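PDB 3IV4: putative oxidoreductase from Staphylococcus aureus subsp. aureus, which probably takes part in thiol-disulfide exchange as a thioredoxin-fold protein of the monothiol bacilliredoxin family. Local coordinates for residues W95-D98 / H99-N103; Y43-F46 / N47-L50. All blocks are in the same frame, centred on the assembly; numbering follows the deposited sequence.

Overall arrangement
Both contacts are local, and both belong to the thioredoxin fold of a single chain. Contact 2 comes first in sequence, on helix 37-53, the connection between the parallel strands 26-32 and 57-61. Contact 1 follows much later, where strand 92-98, at one edge of the five-stranded mixed sheet, ends and turns into helix 104-110. Their centres lie about 12 Å apart, and each is about 10 Å from the centre of the chain. They touch through Gln45, which packs on Ile102 and Asn103 and accepts a hydrogen bond from the backbone of Val104. Gln45 thereby ties helix 37-53 to the start of helix 104-110.

Contact 1: residues W95-D98 / H99-N103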
ATOM      1  N   TRP A  95      -4.554  10.237   0.678  1.00  9.78           N
ATOM      2  CA  TRP A  95      -3.208  10.460   0.130  1.00  8.93           C
ATOM      3  C   TRP A  95      -2.856   9.317  -0.800  1.00  8.66           C
ATOM      4  O   TRP A  95      -3.251   8.162  -0.570  1.00  8.45           O
ATOM      5  CB  TRP A  95      -2.199  10.510   1.291  1.00  9.21           C
ATOM      6  CG  TRP A  95      -0.702  10.502   0.990  1.00  8.99           C
ATOM      7  CD1 TRP A  95       0.149  11.587   0.962  1.00 10.40           C
ATOM      8  CD2 TRP A  95       0.133   9.343   0.797  1.00  9.00           C
ATOM      9  NE1 TRP A  95       1.445  11.166   0.755  1.00 10.55           N
ATOM     10  CE2 TRP A  95       1.460   9.797   0.666  1.00  9.57           C
ATOM     11  CE3 TRP A  95      -0.121   7.957   0.745  1.00  9.10           C
ATOM     12  CZ2 TRP A  95       2.523   8.932   0.443  1.00  9.35           C
ATOM     13  CZ3 TRP A  95       0.934   7.100   0.542  1.00  8.86           C
ATOM     14  CH2 TRP A  95       2.246   7.590   0.397  1.00  9.70           C
ATOM     15  N   ASN A  96      -2.101   9.634  -1.847  1.00  8.80           N
ATOM     16  CA  ASN A  96      -1.440   8.596  -2.633  1.00  9.25           C
ATOM     17  C   ASN A  96      -0.122   9.143  -3.195  1.00  9.15           C
ATOM     18  O   ASN A  96       0.034  10.363  -3.357  1.00 10.03           O
ATOM     19  CB  ASN A  96      -2.349   8.100  -3.761  1.00  9.32           C
ATOM     20  CG  ASN A  96      -2.530   9.120  -4.864  1.00 12.15           C
ATOM     21  OD1 ASN A  96      -1.703   9.225  -5.758  1.00 14.58           O
ATOM     22  ND2 ASN A  96      -3.627   9.873  -4.811  1.00 13.93           N
ATOM     23  N   ARG A  97       0.799   8.233  -3.499  1.00  9.26           N
ATOM     24  CA  ARG A  97       2.028   8.563  -4.206  1.00  8.83           C
ATOM     25  C   ARG A  97       2.421   7.374  -5.041  1.00  9.03           C
ATOM     26  O   ARG A  97       1.991   6.241  -4.771  1.00  9.30           O
ATOM     27  CB  ARG A  97       3.185   8.896  -3.247  1.00  9.50           C
ATOM     28  CG  ARG A  97       3.123  10.252  -2.558  1.00  8.73           C
ATOM     29  CD  ARG A  97       3.088  11.441  -3.517  1.00  8.93           C
ATOM     30  NE  ARG A  97       3.230  12.708  -2.799  1.00 10.27           N
ATOM     31  CZ  ARG A  97       2.231  13.348  -2.184  1.00  9.81           C
ATOM     32  NH1 ARG A  97       0.993  12.860  -2.219  1.00  9.09           N
ATOM     33  NH2 ARG A  97       2.472  14.490  -1.539  1.00 11.86           N
ATOM     34  N   ASP A  98       3.263   7.604  -6.040  1.00  9.88           N
ATOM     35  CA  ASP A  98       3.718   6.486  -6.849  1.00 10.35           C
ATOM     36  C   ASP A  98       5.201   6.592  -7.134  1.00 10.70           C
ATOM     37  O   ASP A  98       5.818   7.636  -6.890  1.00 10.76           O
ATOM     38  CB  ASP A  98       2.910   6.372  -8.152  1.00 10.47           C
ATOM     39  CG  ASP A  98       2.967   7.633  -8.972  1.00 12.49           C
ATOM     40  OD1 ASP A  98       4.006   7.879  -9.625  1.00 15.61           O
ATOM     41  OD2 ASP A  98       1.960   8.386  -8.986  1.00 13.99           O
ATOM     42  N   HIS A  99       5.764   5.482  -7.619  1.00 11.28           N
ATOM     43  CA  HIS A  99       7.193   5.399  -7.961  1.00 11.89           C
ATOM     44  C   HIS A  99       8.087   5.897  -6.842  1.00 12.55           C
ATOM     45  O   HIS A  99       7.829   5.584  -5.674  1.00 12.00           O
ATOM     46  CB  HIS A  99       7.473   6.052  -9.326  1.00 12.74           C
ATOM     47  CG  HIS A  99       6.703   5.425 -10.444  1.00 13.41           C
ATOM     48  ND1 HIS A  99       5.434   5.831 -10.788  1.00 15.34           N
ATOM     49  CD2 HIS A  99       7.015   4.411 -11.290  1.00 15.07           C
ATOM     50  CE1 HIS A  99       4.985   5.077 -11.777  1.00 14.92           C
ATOM     51  NE2 HIS A  99       5.932   4.217 -12.110  1.00 15.71           N
ATOM     52  N   GLY A 100       9.125   6.666  -7.167  1.00 12.85           N
ATOM     53  CA  GLY A 100      10.053   7.140  -6.147  1.00 12.99           C
ATOM     54  C   GLY A 100       9.519   8.084  -5.090  1.00 12.55           C
ATOM     55  O   GLY A 100      10.195   8.344  -4.096  1.00 13.50           O
ATOM     56  N   ASP A 101       8.305   8.596  -5.294  1.00 12.41           N
ATOM     57  CA  ASP A 101       7.660   9.424  -4.273  1.00 13.42           C
ATOM     58  C   ASP A 101       7.141   8.621  -3.089  1.00 12.10           C
ATOM     59  O   ASP A 101       6.671   9.206  -2.109  1.00 13.87           O
ATOM     60  CB  ASP A 101       6.483  10.196  -4.851  1.00 13.15           C
ATOM     61  CG  ASP A 101       6.879  11.497  -5.518  1.00 17.70           C
ATOM     62  OD1 ASP A 101       8.015  12.012  -5.329  1.00 20.52           O
ATOM     63  OD2 ASP A 101       6.005  12.025  -6.230  1.00 20.57           O
ATOM     64  N   ILE A 102       7.205   7.288  -3.174  1.00 10.84           N
ATOM     65  CA  ILE A 102       6.881   6.434  -2.027  1.00 10.90           C
ATOM     66  C   ILE A 102       8.163   6.244  -1.230  1.00 11.34           C
ATOM     67  O   ILE A 102       9.066   5.490  -1.635  1.00 11.61           O
ATOM     68  CB  ILE A 102       6.341   5.046  -2.451  1.00 10.04           C
ATOM     69  CG1 ILE A 102       5.086   5.171  -3.333  1.00  9.61           C
ATOM     70  CG2 ILE A 102       5.988   4.180  -1.195  1.00 10.29           C
ATOM     71  CD1 ILE A 102       4.776   3.904  -4.142  1.00  8.85           C
ATOM     72  N   ASN A 103       8.255   6.913  -0.091  1.00 11.76           N
ATOM     73  CA  ASN A 103       9.433   6.765   0.762  1.00 12.26           C
ATOM     74  C   ASN A 103       9.010   7.032   2.196  1.00 12.45           C
ATOM     75  O   ASN A 103       7.887   7.499   2.443  1.00 12.23           O
ATOM     76  CB  ASN A 103      10.579   7.685   0.291  1.00 13.63           C
ATOM     77  CG  ASN A 103      10.132   9.113   0.083  1.00 14.02           C
ATOM     78  OD1 ASN A 103       9.605   9.750   0.992  1.00 15.43           O
ATOM     79  ND2 ASN A 103      10.307   9.617  -1.133  1.00 18.61           N
TER
HETATM   80  O   HOH W   1       3.646  10.394  -6.772  1.00 13.25           O
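The imidazole of His99 gives its ND1 hydrogen to the carboxylate of the residue before it, with ND1 2.8 Å from Asp98 OD1 and the N-H pointing almost straight at the oxygen (178°). The oxygen lies in the ring plane, at the edge, whereas the nitrogen reaches OD1 on its anti side, somewhat out of the carboxylate plane; ring and carboxylate stand nearly perpendicular, 87° apart. Asp98 reaches this position because its CG lies between the backbone N and the carbonyl carbon (chi1 57°). The bond fixes the rotation of the imidazole.

Backbone bonds then close the turn: Asp101 N lies 3.1 Å from Asp98 O, and Ile102 N bonds to His99 O. One water bridges the strand end and the turn, accepting from Asp98 N and donating to Asp101 OD2. Gly100 and Asp101 form a short 3-10 turn, and the Gly100 carbonyl takes a bond from Asn103 ND2. Here the last strand of the thioredoxin-fold sheet hands over to the C-terminal helix: Asn103 is the N-cap, its OD1 accepting from Ser106 N, so the short amide side chain serves both the turn and the helix start.

Arg97 is fastened mainly within its own strand. Its chain bends at chi2, and NH1 lies 2.9 Å from Asn96 O, which sits in the guanidinium plane, while Trp95 NE1 lies over one guanidinium face. Toward Asp101 the charges attract only loosely, NE being 4.5 Å from OD2; the closer meeting is apolar, CD to Asp101 CB at 3.9 Å.

Farther inside, Ile102 sends CG1 against Arg97 O and CD1 to within 3.9 Å of Asp98 CA, a branched apolar side chain suited to its buried place against Ala85, Pro83 and Ala42.

Contact 2: residues Y43-F46 / N47-L50; sequences YDQF and NKFL
Leu50 lays its CD1 methyl over one face of the Phe46 ring, 3.8 Å from the centroid and displaced toward the rim, a CH-pi contact between residues one turn apart. Phe46 holds its ring there with CG anti to the backbone N (chi1 -166°), and the ring also packs on Phe28 and Leu30 of strand 26-32. Large apolar residues suit this buried side; Phe49 joins them, its ring edge-to-face with Phe28 and against Leu107.

Beside them Asn47 tucks its amide next to Tyr43. The sound bond here is that of the backbone, Asn47 N to Tyr43 O at 2.9 Å. A further, weak bond from ND2 to the same carbonyl is doubtful, since Asn47 is modelled in two conformers.

The opposite character appears at the solvent side, where Lys48 stretches its extended chain back along the helix to Asp44. NZ lies 3.1 Å from OD1, met on the syn side and 26° out of the carboxylate plane, a salt bridge between a short acidic and a long basic side chain. Gln45 lies nearby, but its OE1 accepts from Val104 N.

Regular i to i+4 bonds, such as Leu50 N to Phe46 O, mark an alpha-helix, and its apolar and charged faces make it amphipathic. Lying between strands 26-32 and 57-61, it is the helix of a beta-alpha-beta crossover in the thioredoxin fold.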
ATOM      1  N   TYR A  43       8.634  -0.911  -1.861  1.00 10.70           N
ATOM      2  CA  TYR A  43       8.244  -1.921  -0.895  1.00 11.73           C
ATOM      3  C   TYR A  43       9.178  -1.861   0.325  1.00 11.86           C
ATOM      4  O   TYR A  43       8.732  -1.947   1.471  1.00 11.83           O
ATOM      5  CB  TYR A  43       8.292  -3.308  -1.549  1.00 11.78           C
ATOM      6  CG  TYR A  43       7.762  -4.454  -0.707  1.00 14.32           C
ATOM      7  CD1 TYR A  43       6.453  -4.878  -0.835  1.00 17.93           C
ATOM      8  CD2 TYR A  43       8.592  -5.140   0.175  1.00 18.20           C
ATOM      9  CE1 TYR A  43       5.960  -5.937  -0.089  1.00 20.15           C
ATOM     10  CE2 TYR A  43       8.099  -6.219   0.932  1.00 20.88           C
ATOM     11  CZ  TYR A  43       6.781  -6.595   0.785  1.00 21.69           C
ATOM     12  OH  TYR A  43       6.276  -7.649   1.517  1.00 25.29           O
ATOM     13  N   ASP A  44      10.477  -1.706   0.065  1.00 12.34           N
ATOM     14  CA  ASP A  44      11.445  -1.538   1.151  1.00 12.94           C
ATOM     15  C   ASP A  44      11.134  -0.301   2.023  1.00 12.22           C
ATOM     16  O   ASP A  44      11.136  -0.395   3.257  1.00 12.43           O
ATOM     17  CB  ASP A  44      12.849  -1.448   0.555  1.00 14.22           C
ATOM     18  CG  ASP A  44      13.941  -1.461   1.609  1.00 17.84           C
ATOM     19  OD1 ASP A  44      14.701  -0.489   1.624  1.00 22.21           O
ATOM     20  OD2 ASP A  44      14.013  -2.416   2.394  1.00 23.51           O
ATOM     21  N   GLN A  45      10.848   0.843   1.386  1.00 11.83           N
ATOM     22  CA  GLN A  45      10.439   2.059   2.117  1.00 11.86           C
ATOM     23  C   GLN A  45       9.178   1.811   2.937  1.00 11.26           C
ATOM     24  O   GLN A  45       9.082   2.224   4.090  1.00 11.06           O
ATOM     25  CB  GLN A  45      10.222   3.238   1.163  1.00 12.06           C
ATOM     26  CG  GLN A  45      11.526   3.679   0.487  1.00 13.11           C
ATOM     27  CD  GLN A  45      12.504   4.289   1.466  1.00 14.16           C
ATOM     28  OE1 GLN A  45      12.241   5.340   2.064  1.00 13.82           O
ATOM     29  NE2 GLN A  45      13.626   3.617   1.660  1.00 14.94           N
ATOM     30  N   PHE A  46       8.228   1.108   2.331  1.00 10.34           N
ATOM     31  CA  PHE A  46       6.946   0.788   2.945  1.00 10.35           C
ATOM     32  C   PHE A  46       7.186  -0.034   4.208  1.00 10.53           C
ATOM     33  O   PHE A  46       6.668   0.318   5.279  1.00 10.39           O
ATOM     34  CB  PHE A  46       6.091   0.046   1.905  1.00 10.03           C
ATOM     35  CG  PHE A  46       4.621  -0.076   2.233  1.00 10.87           C
ATOM     36  CD1 PHE A  46       3.785   1.033   2.212  1.00 12.83           C
ATOM     37  CD2 PHE A  46       4.058  -1.334   2.460  1.00 10.43           C
ATOM     38  CE1 PHE A  46       2.395   0.890   2.476  1.00 12.54           C
ATOM     39  CE2 PHE A  46       2.697  -1.489   2.704  1.00 10.14           C
ATOM     40  CZ  PHE A  46       1.865  -0.372   2.722  1.00 10.86           C
ATOM     41  N   ASN A  47       7.988  -1.094   4.101  0.50 10.99           N
ATOM     42  CA  ASN A  47       8.329  -1.919   5.261  0.50 11.60           C
ATOM     43  C   ASN A  47       9.089  -1.167   6.339  0.50 11.36           C
ATOM     44  O   ASN A  47       8.855  -1.399   7.515  0.50 11.54           O
ATOM     45  CB  ASN A  47       9.174  -3.128   4.857  0.50 12.39           C
ATOM     46  CG  ASN A  47       8.347  -4.306   4.433  0.50 13.79           C
ATOM     47  OD1 ASN A  47       7.607  -4.881   5.225  0.50 14.23           O
ATOM     48  ND2 ASN A  47       8.478  -4.686   3.170  0.50 16.41           N
ATOM     49  N   LYS A  48      10.028  -0.304   5.943  1.00 11.19           N
ATOM     50  CA  LYS A  48      10.797   0.495   6.914  1.00 11.08           C
ATOM     51  C   LYS A  48       9.886   1.437   7.678  1.00 11.08           C
ATOM     52  O   LYS A  48       9.965   1.556   8.901  1.00 12.18           O
ATOM     53  CB  LYS A  48      11.897   1.285   6.200  1.00 11.12           C
ATOM     54  CG  LYS A  48      13.153   0.472   5.944  1.00 11.68           C
ATOM     55  CD  LYS A  48      13.955   1.148   4.865  1.00 13.32           C
ATOM     56  CE  LYS A  48      15.326   0.550   4.741  1.00 15.20           C
ATOM     57  NZ  LYS A  48      16.043   1.379   3.722  1.00 19.25           N
ATOM     58  N   PHE A  49       8.974   2.078   6.966  1.00 10.74           N
ATOM     59  CA  PHE A  49       8.035   2.979   7.605  1.00 10.83           C
ATOM     60  C   PHE A  49       7.113   2.232   8.584  1.00 11.21           C
ATOM     61  O   PHE A  49       6.960   2.632   9.755  1.00 13.09           O
ATOM     62  CB  PHE A  49       7.220   3.670   6.508  1.00 10.50           C
ATOM     63  CG  PHE A  49       6.020   4.408   7.027  1.00 11.88           C
ATOM     64  CD1 PHE A  49       6.173   5.628   7.686  1.00 11.98           C
ATOM     65  CD2 PHE A  49       4.738   3.879   6.856  1.00 11.17           C
ATOM     66  CE1 PHE A  49       5.068   6.311   8.167  1.00 13.54           C
ATOM     67  CE2 PHE A  49       3.632   4.553   7.331  1.00 12.23           C
ATOM     68  CZ  PHE A  49       3.799   5.773   7.980  1.00 13.02           C
ATOM     69  N   LEU A  50       6.488   1.151   8.114  1.00 11.66           N
ATOM     70  CA  LEU A  50       5.546   0.423   8.959  1.00 11.67           C
ATOM     71  C   LEU A  50       6.211  -0.180  10.189  1.00 11.97           C
ATOM     72  O   LEU A  50       5.648  -0.135  11.301  1.00 12.29           O
ATOM     73  CB  LEU A  50       4.859  -0.673   8.151  1.00 11.47           C
ATOM     74  CG  LEU A  50       3.938  -0.199   7.031  1.00 10.79           C
ATOM     75  CD1 LEU A  50       3.609  -1.376   6.115  1.00 11.57           C
ATOM     76  CD2 LEU A  50       2.694   0.487   7.587  1.00 10.62           C
TER